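Local coordinates for flavohemoprotein (Vibrio cholerae O1 biovar El Tor, PDB 4EH1), which probably uses NAD(P)H and oxygen to convert nitric oxide to nitrate, protecting the bacterium from nitrosative stress, with FAD bound in its reductase domain, at residues A[1-13]-A[89-102]. Residues are numbered along the deposited sequence; the frame is centred on the assembly and turned at random.
Sequences RDGRTFVVREKQV and LHNNVKVGDSVKLY. With SO4 (sulfate ion), chain E.
K11 reaches to the C-terminal end of helix 84-92 as a straight rod: CG leaves anti to the backbone N (chi1 -161°) and the chain stays extended. Its NZ meets three carbonyls, L89 O on a lone pair at 3.2 Å, and H90 O (2.7 Å) and V93 O (3.0 Å) from above their carbonyl planes. V95 packs CG2 against K11 CB, while V8 sets CG2 on V93 CG1 at 3.6 Å, the two valines crossing at a slant. V8 also holds the type II turn K94-D97 with its backbone, N donating to D97 O and O accepting from G96 N. Inside that turn, the D97 carboxylate takes K94 N from above its plane and K94 NZ on the syn lone pair of OD2.

Beyond the turn, strands 4-13 and 98-102 pair antiparallel through F6-V99 and R4-L101. L101 lays CD1 over the centre of the F6 ring, 4.0 Å from the centroid, a CH-pi contact on the face of buried F6, V99 and L101, where L101 also touches I40. Near the N terminus the Y102 ring face is met by G3 CA in a CH-pi contact, with the D2 carboxylate turned 85° to the ring, though D2 and G3 are poorly ordered and less certain; Y102 OH is hydrogen-bonded to E43 OE1.

The contact joins neighbouring strands of the antiparallel sheet in the FAD-binding domain and ties to them the helix whose L89 side chain approaches Y57, a probable FAD-binding residue. Three carbonyls around one buried ammonium, at the partially negative end of the helix dipole, would favour a charged K11.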
ATOM      1  N   ARG A   1       7.276 -26.483  15.295  1.00 57.75           N
ATOM      2  CA  ARG A   1       6.194 -25.580  15.703  1.00 70.31           C
ATOM      3  C   ARG A   1       6.034 -24.359  14.791  1.00 71.86           C
ATOM      4  O   ARG A   1       7.004 -23.933  14.166  1.00 74.78           O
ATOM      5  CB  ARG A   1       6.439 -25.090  17.134  1.00 74.89           C
ATOM      6  CG  ARG A   1       5.429 -24.050  17.642  1.00 77.29           C
ATOM      7  CD  ARG A   1       6.149 -22.883  18.309  1.00 75.60           C
ATOM      8  NE  ARG A   1       5.273 -21.934  18.998  1.00 67.69           N
ATOM      9  CZ  ARG A   1       4.394 -22.258  19.943  1.00 64.87           C
ATOM     10  NH1 ARG A   1       3.694 -21.295  20.521  1.00 62.56           N
ATOM     11  NH2 ARG A   1       4.209 -23.529  20.322  1.00 63.44           N
ATOM     12  N   ASP A   2       4.800 -23.846  14.689  1.00 76.64           N
ATOM     13  CA  ASP A   2       4.528 -22.428  14.383  1.00 75.21           C
ATOM     14  C   ASP A   2       3.666 -21.769  15.476  1.00 81.56           C
ATOM     15  O   ASP A   2       2.849 -22.439  16.132  1.00 91.85           O
ATOM     16  CB  ASP A   2       3.841 -22.230  13.034  1.00 75.94           C
ATOM     17  CG  ASP A   2       3.164 -20.850  12.925  1.00 81.56           C
ATOM     18  OD1 ASP A   2       3.886 -19.836  13.001  1.00 81.26           O
ATOM     19  OD2 ASP A   2       1.916 -20.761  12.802  1.00 83.70           O
ATOM     20  N   GLY A   3       3.846 -20.456  15.654  1.00 78.22           N
ATOM     21  CA  GLY A   3       3.091 -19.652  16.609  1.00 69.79           C
ATOM     22  C   GLY A   3       1.589 -19.549  16.366  1.00 65.38           C
ATOM     23  O   GLY A   3       0.847 -20.290  17.028  1.00 66.76           O
ATOM     24  N   ARG A   4       1.145 -18.667  15.445  1.00 49.91           N
ATOM     25  CA  ARG A   4      -0.299 -18.379  15.249  1.00 45.41           C
ATOM     26  C   ARG A   4      -0.672 -17.722  13.902  1.00 39.78           C
ATOM     27  O   ARG A   4       0.059 -16.907  13.377  1.00 38.11           O
ATOM     28  CB  ARG A   4      -0.824 -17.524  16.407  1.00 51.95           C
ATOM     29  CG  ARG A   4      -2.358 -17.340  16.485  1.00 60.90           C
ATOM     30  CD  ARG A   4      -2.646 -16.035  17.222  1.00 63.21           C
ATOM     31  NE  ARG A   4      -4.042 -15.752  17.548  1.00 57.67           N
ATOM     32  CZ  ARG A   4      -4.394 -14.823  18.435  1.00 51.31           C
ATOM     33  NH1 ARG A   4      -3.442 -14.130  19.043  1.00 45.36           N
ATOM     34  NH2 ARG A   4      -5.674 -14.580  18.722  1.00 52.68           N
ATOM     35  N   THR A   5      -1.824 -18.070  13.349  1.00 43.85           N
ATOM     36  CA  THR A   5      -2.204 -17.582  12.027  1.00 46.28           C
ATOM     37  C   THR A   5      -2.827 -16.179  12.060  1.00 45.00           C
ATOM     38  O   THR A   5      -3.761 -15.945  12.791  1.00 39.24           O
ATOM     39  CB  THR A   5      -3.201 -18.540  11.353  1.00 50.17           C
ATOM     40  OG1 THR A   5      -2.553 -19.792  11.106  1.00 52.10           O
ATOM     41  CG2 THR A   5      -3.704 -17.945  10.026  1.00 44.58           C
ATOM     42  N   PHE A   6      -2.290 -15.251  11.279  1.00 36.37           N
ATOM     43  CA  PHE A   6      -2.873 -13.920  11.183  1.00 41.62           C
ATOM     44  C   PHE A   6      -3.287 -13.660   9.762  1.00 38.84           C
ATOM     45  O   PHE A   6      -2.826 -14.330   8.847  1.00 37.53           O
ATOM     46  CB  PHE A   6      -1.873 -12.849  11.628  1.00 42.39           C
ATOM     47  CG  PHE A   6      -1.823 -12.647  13.114  1.00 45.05           C
ATOM     48  CD1 PHE A   6      -1.426 -13.691  13.958  1.00 36.30           C
ATOM     49  CD2 PHE A   6      -2.154 -11.414  13.669  1.00 35.01           C
ATOM     50  CE1 PHE A   6      -1.365 -13.516  15.316  1.00 37.28           C
ATOM     51  CE2 PHE A   6      -2.087 -11.213  15.037  1.00 36.06           C
ATOM     52  CZ  PHE A   6      -1.709 -12.281  15.879  1.00 37.19           C
ATOM     53  N   VAL A   7      -4.129 -12.655   9.578  1.00 36.73           N
ATOM     54  CA  VAL A   7      -4.606 -12.261   8.264  1.00 34.11           C
ATOM     55  C   VAL A   7      -4.241 -10.796   8.022  1.00 32.64           C
ATOM     56  O   VAL A   7      -4.369  -9.952   8.913  1.00 34.65           O
ATOM     57  CB  VAL A   7      -6.129 -12.466   8.163  1.00 40.84           C
ATOM     58  CG1 VAL A   7      -6.659 -12.100   6.774  1.00 38.39           C
ATOM     59  CG2 VAL A   7      -6.448 -13.905   8.500  1.00 47.96           C
ATOM     60  N   VAL A   8      -3.751 -10.511   6.819  1.00 38.41           N
ATOM     61  CA  VAL A   8      -3.449  -9.156   6.409  1.00 30.20           C
ATOM     62  C   VAL A   8      -4.780  -8.417   6.217  1.00 31.07           C
ATOM     63  O   VAL A   8      -5.569  -8.764   5.327  1.00 31.71           O
ATOM     64  CB  VAL A   8      -2.679  -9.134   5.075  1.00 36.00           C
ATOM     65  CG1 VAL A   8      -2.383  -7.695   4.654  1.00 34.30           C
ATOM     66  CG2 VAL A   8      -1.402  -9.977   5.166  1.00 28.59           C
ATOM     67  N   ARG A   9      -5.032  -7.416   7.054  1.00 31.39           N
ATOM     68  CA  ARG A   9      -6.211  -6.551   6.878  1.00 34.35           C
ATOM     69  C   ARG A   9      -5.901  -5.366   5.947  1.00 35.46           C
ATOM     70  O   ARG A   9      -6.774  -4.874   5.230  1.00 32.06           O
ATOM     71  CB  ARG A   9      -6.675  -6.017   8.226  1.00 38.02           C
ATOM     72  CG  ARG A   9      -8.046  -5.350   8.184  1.00 49.49           C
ATOM     73  CD  ARG A   9      -8.549  -4.886   9.567  1.00 63.01           C
ATOM     74  NE  ARG A   9      -7.810  -3.736  10.089  1.00 71.83           N
ATOM     75  CZ  ARG A   9      -8.015  -2.474   9.712  1.00 82.06           C
ATOM     76  NH1 ARG A   9      -8.946  -2.194   8.798  1.00 86.24           N
ATOM     77  NH2 ARG A   9      -7.286  -1.486  10.237  1.00 79.60           N
ATOM     78  N   GLU A  10      -4.643  -4.925   5.960  1.00 36.79           N
ATOM     79  CA  GLU A  10      -4.231  -3.711   5.248  1.00 38.62           C
ATOM     80  C   GLU A  10      -2.800  -3.856   4.799  1.00 34.74           C
ATOM     81  O   GLU A  10      -1.987  -4.408   5.543  1.00 29.62           O
ATOM     82  CB  GLU A  10      -4.250  -2.524   6.188  1.00 44.82           C
ATOM     83  CG  GLU A  10      -5.037  -1.396   5.681  1.00 60.69           C
ATOM     84  CD  GLU A  10      -6.379  -1.376   6.324  1.00 74.18           C
ATOM     85  OE1 GLU A  10      -6.437  -1.057   7.531  1.00 79.38           O
ATOM     86  OE2 GLU A  10      -7.367  -1.704   5.635  1.00 83.93           O
ATOM     87  N   LYS A  11      -2.502  -3.302   3.623  1.00 26.62           N
ATOM     88  CA  LYS A  11      -1.175  -3.306   3.022  1.00 28.66           C
ATOM     89  C   LYS A  11      -0.914  -1.909   2.448  1.00 27.59           C
ATOM     90  O   LYS A  11      -1.364  -1.585   1.366  1.00 35.28           O
ATOM     91  CB  LYS A  11      -1.122  -4.355   1.912  1.00 27.47           C
ATOM     92  CG  LYS A  11       0.276  -4.778   1.525  1.00 29.98           C
ATOM     93  CD  LYS A  11       0.277  -5.950   0.533  1.00 29.78           C
ATOM     94  CE  LYS A  11       1.713  -6.209   0.046  1.00 29.07           C
ATOM     95  NZ  LYS A  11       1.752  -7.303  -0.936  1.00 30.50           N
ATOM     96  N   GLN A  12      -0.233  -1.070   3.217  0.53 27.59           N
ATOM     97  CA  GLN A  12      -0.025   0.315   2.826  0.53 29.97           C
ATOM     98  C   GLN A  12       1.429   0.560   2.441  0.53 29.51           C
ATOM     99  O   GLN A  12       2.347   0.105   3.118  0.53 29.56           O
ATOM    100  CB  GLN A  12      -0.406   1.279   3.960  0.53 28.40           C
ATOM    101  CG  GLN A  12      -1.898   1.307   4.302  0.53 38.53           C
ATOM    102  CD  GLN A  12      -2.706   2.264   3.429  0.53 42.11           C
ATOM    103  OE1 GLN A  12      -2.290   3.405   3.148  0.53 37.33           O
ATOM    104  NE2 GLN A  12      -3.874   1.807   3.005  0.53 46.19           N
ATOM    105  N   VAL A  13       1.619   1.291   1.350  1.00 23.72           N
ATOM    106  CA  VAL A  13       2.948   1.698   0.941  1.00 25.47           C
ATOM    107  C   VAL A  13       3.394   2.843   1.810  1.00 27.24           C
ATOM    108  O   VAL A  13       2.735   3.857   1.882  1.00 27.33           O
ATOM    109  CB  VAL A  13       2.975   2.121  -0.531  1.00 28.00           C
ATOM    110  CG1 VAL A  13       4.388   2.558  -0.946  1.00 22.90           C
ATOM    111  CG2 VAL A  13       2.509   0.967  -1.381  1.00 22.70           C
ATOM    112  N   LEU A  89       6.689 -11.165   0.976  1.00 30.55           N
ATOM    113  CA  LEU A  89       5.661 -10.353   1.606  1.00 27.53           C
ATOM    114  C   LEU A  89       5.152  -9.252   0.680  1.00 33.01           C
ATOM    115  O   LEU A  89       3.935  -9.144   0.474  1.00 25.33           O
ATOM    116  CB  LEU A  89       6.192  -9.726   2.896  1.00 23.46           C
ATOM    117  CG  LEU A  89       6.419 -10.734   4.016  1.00 29.54           C
ATOM    118  CD1 LEU A  89       7.010 -10.050   5.229  1.00 23.08           C
ATOM    119  CD2 LEU A  89       5.109 -11.475   4.362  1.00 30.83           C
ATOM    120  N   HIS A  90       6.083  -8.434   0.167  1.00 27.58           N
ATOM    121  CA  HIS A  90       5.768  -7.389  -0.805  1.00 31.58           C
ATOM    122  C   HIS A  90       5.035  -7.951  -2.041  1.00 30.02           C
ATOM    123  O   HIS A  90       3.980  -7.459  -2.414  1.00 29.00           O
ATOM    124  CB  HIS A  90       7.047  -6.642  -1.265  1.00 31.18           C
ATOM    125  CG  HIS A  90       7.490  -5.560  -0.331  1.00 24.90           C
ATOM    126  ND1 HIS A  90       7.471  -4.225  -0.677  1.00 27.42           N
ATOM    127  CD2 HIS A  90       7.957  -5.607   0.946  1.00 25.65           C
ATOM    128  CE1 HIS A  90       7.900  -3.495   0.338  1.00 23.47           C
ATOM    129  NE2 HIS A  90       8.205  -4.308   1.336  1.00 24.25           N
ATOM    130  N   ASN A  91       5.567  -9.004  -2.647  1.00 26.18           N
ATOM    131  CA  ASN A  91       5.038  -9.459  -3.933  1.00 29.04           C
ATOM    132  C   ASN A  91       3.881 -10.434  -3.887  1.00 34.78           C
ATOM    133  O   ASN A  91       3.092 -10.467  -4.809  1.00 38.20           O
ATOM    134  CB  ASN A  91       6.148 -10.071  -4.797  1.00 31.38           C
ATOM    135  CG  ASN A  91       7.225  -9.058  -5.153  1.00 41.17           C
ATOM    136  OD1 ASN A  91       6.950  -7.865  -5.244  1.00 44.09           O
ATOM    137  ND2 ASN A  91       8.453  -9.523  -5.335  1.00 45.64           N
ATOM    138  N   ASN A  92       3.789 -11.246  -2.840  1.00 32.00           N
ATOM    139  CA  ASN A  92       2.879 -12.385  -2.869  1.00 28.97           C
ATOM    140  C   ASN A  92       1.807 -12.341  -1.801  1.00 28.31           C
ATOM    141  O   ASN A  92       0.756 -12.930  -1.964  1.00 34.93           O
ATOM    142  CB  ASN A  92       3.653 -13.701  -2.678  1.00 34.55           C
ATOM    143  CG  ASN A  92       4.609 -13.994  -3.823  1.00 36.36           C
ATOM    144  OD1 ASN A  92       4.368 -14.882  -4.640  1.00 42.03           O
ATOM    145  ND2 ASN A  92       5.691 -13.247  -3.886  1.00 34.66           N
ATOM    146  N   VAL A  93       2.089 -11.698  -0.678  1.00 30.05           N
ATOM    147  CA  VAL A  93       1.141 -11.734   0.415  1.00 32.19           C
ATOM    148  C   VAL A  93       0.149 -10.562   0.319  1.00 31.77           C
ATOM    149  O   VAL A  93       0.475  -9.441   0.699  1.00 25.79           O
ATOM    150  CB  VAL A  93       1.868 -11.739   1.758  1.00 35.15           C
ATOM    151  CG1 VAL A  93       0.847 -11.717   2.911  1.00 37.50           C
ATOM    152  CG2 VAL A  93       2.821 -12.956   1.835  1.00 31.23           C
ATOM    153  N   LYS A  94      -1.055 -10.842  -0.177  1.00 30.99           N
ATOM    154  CA  LYS A  94      -2.077  -9.812  -0.385  1.00 29.70           C
ATOM    155  C   LYS A  94      -2.971  -9.571   0.828  1.00 31.28           C
ATOM    156  O   LYS A  94      -3.025 -10.396   1.748  1.00 33.24           O
ATOM    157  CB  LYS A  94      -2.993 -10.213  -1.552  1.00 32.60           C
ATOM    158  CG  LYS A  94      -2.263 -10.718  -2.780  1.00 37.63           C
ATOM    159  CD  LYS A  94      -3.201 -10.879  -3.977  1.00 36.79           C
ATOM    160  CE  LYS A  94      -4.181 -12.036  -3.746  1.00 36.80           C
ATOM    161  NZ  LYS A  94      -3.534 -13.214  -3.061  1.00 40.46           N
ATOM    162  N   VAL A  95      -3.686  -8.438   0.812  1.00 28.72           N
ATOM    163  CA  VAL A  95      -4.814  -8.244   1.709  1.00 28.14           C
ATOM    164  C   VAL A  95      -5.760  -9.439   1.610  1.00 27.81           C
ATOM    165  O   VAL A  95      -6.187  -9.815   0.512  1.00 26.99           O
ATOM    166  CB  VAL A  95      -5.608  -6.959   1.375  1.00 30.22           C
ATOM    167  CG1 VAL A  95      -6.851  -6.857   2.257  1.00 26.79           C
ATOM    168  CG2 VAL A  95      -4.725  -5.717   1.554  1.00 29.49           C
ATOM    169  N   GLY A  96      -6.062 -10.043   2.756  1.00 29.63           N
ATOM    170  CA  GLY A  96      -6.912 -11.231   2.794  1.00 28.04           C
ATOM    171  C   GLY A  96      -6.058 -12.482   2.879  1.00 34.97           C
ATOM    172  O   GLY A  96      -6.550 -13.531   3.250  1.00 32.47           O
ATOM    173  N   ASP A  97      -4.772 -12.393   2.539  1.00 33.83           N
ATOM    174  CA  ASP A  97      -3.930 -13.590   2.607  1.00 36.60           C
ATOM    175  C   ASP A  97      -3.507 -13.775   4.040  1.00 36.75           C
ATOM    176  O   ASP A  97      -3.647 -12.861   4.848  1.00 41.28           O
ATOM    177  CB  ASP A  97      -2.710 -13.499   1.678  1.00 38.87           C
ATOM    178  CG  ASP A  97      -3.084 -13.665   0.192  1.00 44.66           C
ATOM    179  OD1 ASP A  97      -4.222 -14.121  -0.075  1.00 41.14           O
ATOM    180  OD2 ASP A  97      -2.243 -13.345  -0.699  1.00 46.70           O
ATOM    181  N   SER A  98      -2.993 -14.947   4.375  1.00 37.93           N
ATOM    182  CA  SER A  98      -2.569 -15.195   5.753  1.00 43.75           C
ATOM    183  C   SER A  98      -1.085 -15.562   5.918  1.00 46.11           C
ATOM    184  O   SER A  98      -0.425 -16.005   4.969  1.00 45.35           O
ATOM    185  CB  SER A  98      -3.456 -16.257   6.382  1.00 48.87           C
ATOM    186  OG  SER A  98      -3.184 -17.499   5.788  1.00 59.19           O
ATOM    187  N   VAL A  99      -0.566 -15.342   7.125  1.00 41.98           N
ATOM    188  CA  VAL A  99       0.817 -15.657   7.444  1.00 38.32           C
ATOM    189  C   VAL A  99       0.861 -16.230   8.826  1.00 33.27           C
ATOM    190  O   VAL A  99      -0.105 -16.151   9.542  1.00 36.46           O
ATOM    191  CB  VAL A  99       1.727 -14.405   7.471  1.00 42.43           C
ATOM    192  CG1 VAL A  99       1.735 -13.703   6.121  1.00 37.86           C
ATOM    193  CG2 VAL A  99       1.306 -13.464   8.583  1.00 35.67           C
ATOM    194  N   LYS A 100       1.996 -16.807   9.204  1.00 33.42           N
ATOM    195  CA  LYS A 100       2.149 -17.332  10.545  1.00 36.29           C
ATOM    196  C   LYS A 100       3.006 -16.359  11.328  1.00 37.99           C
ATOM    197  O   LYS A 100       4.058 -15.915  10.847  1.00 33.95           O
ATOM    198  CB  LYS A 100       2.817 -18.687  10.487  1.00 46.38           C
ATOM    199  CG  LYS A 100       2.158 -19.634   9.504  1.00 64.58           C
ATOM    200  CD  LYS A 100       0.761 -20.030   9.954  1.00 74.60           C
ATOM    201  CE  LYS A 100      -0.112 -20.390   8.767  1.00 82.24           C
ATOM    202  NZ  LYS A 100      -1.440 -20.920   9.195  1.00 85.98           N
ATOM    203  N   LEU A 101       2.558 -16.041  12.534  1.00 29.12           N
ATOM    204  CA  LEU A 101       3.124 -14.954  13.313  1.00 38.54           C
ATOM    205  C   LEU A 101       3.502 -15.386  14.732  1.00 39.59           C
ATOM    206  O   LEU A 101       2.707 -16.017  15.424  1.00 42.11           O
ATOM    207  CB  LEU A 101       2.109 -13.814  13.408  1.00 36.70           C
ATOM    208  CG  LEU A 101       2.591 -12.549  14.114  1.00 43.77           C
ATOM    209  CD1 LEU A 101       1.982 -11.323  13.468  1.00 25.69           C
ATOM    210  CD2 LEU A 101       2.233 -12.592  15.620  1.00 51.62           C
ATOM    211  N   TYR A 102       4.690 -14.977  15.173  1.00 34.22           N
ATOM    212  CA  TYR A 102       5.188 -15.336  16.490  1.00 36.46           C
ATOM    213  C   TYR A 102       5.093 -14.129  17.374  1.00 36.02           C
ATOM    214  O   TYR A 102       5.203 -13.020  16.900  1.00 36.73           O
ATOM    215  CB  TYR A 102       6.635 -15.799  16.414  1.00 28.98           C
ATOM    216  CG  TYR A 102       6.749 -17.127  15.756  1.00 39.26           C
ATOM    217  CD1 TYR A 102       6.780 -17.233  14.365  1.00 38.79           C
ATOM    218  CD2 TYR A 102       6.806 -18.293  16.511  1.00 37.51           C
ATOM    219  CE1 TYR A 102       6.883 -18.481  13.736  1.00 38.79           C
ATOM    220  CE2 TYR A 102       6.920 -19.543  15.892  1.00 41.61           C
ATOM    221  CZ  TYR A 102       6.952 -19.623  14.502  1.00 40.11           C
ATOM    222  OH  TYR A 102       7.067 -20.848  13.882  1.00 40.48           O
TER
HETATM  223  S   SO4 E 303       4.393 -18.103  19.657  1.00 70.21           S
HETATM  224  O1  SO4 E 303       4.903 -19.424  19.281  1.00 71.87           O
HETATM  225  O2  SO4 E 303       3.246 -18.248  20.531  1.00 76.16           O
HETATM  226  O3  SO4 E 303       5.424 -17.318  20.333  1.00 66.71           O
HETATM  227  O4  SO4 E 303       3.911 -17.371  18.495  1.00 80.08           O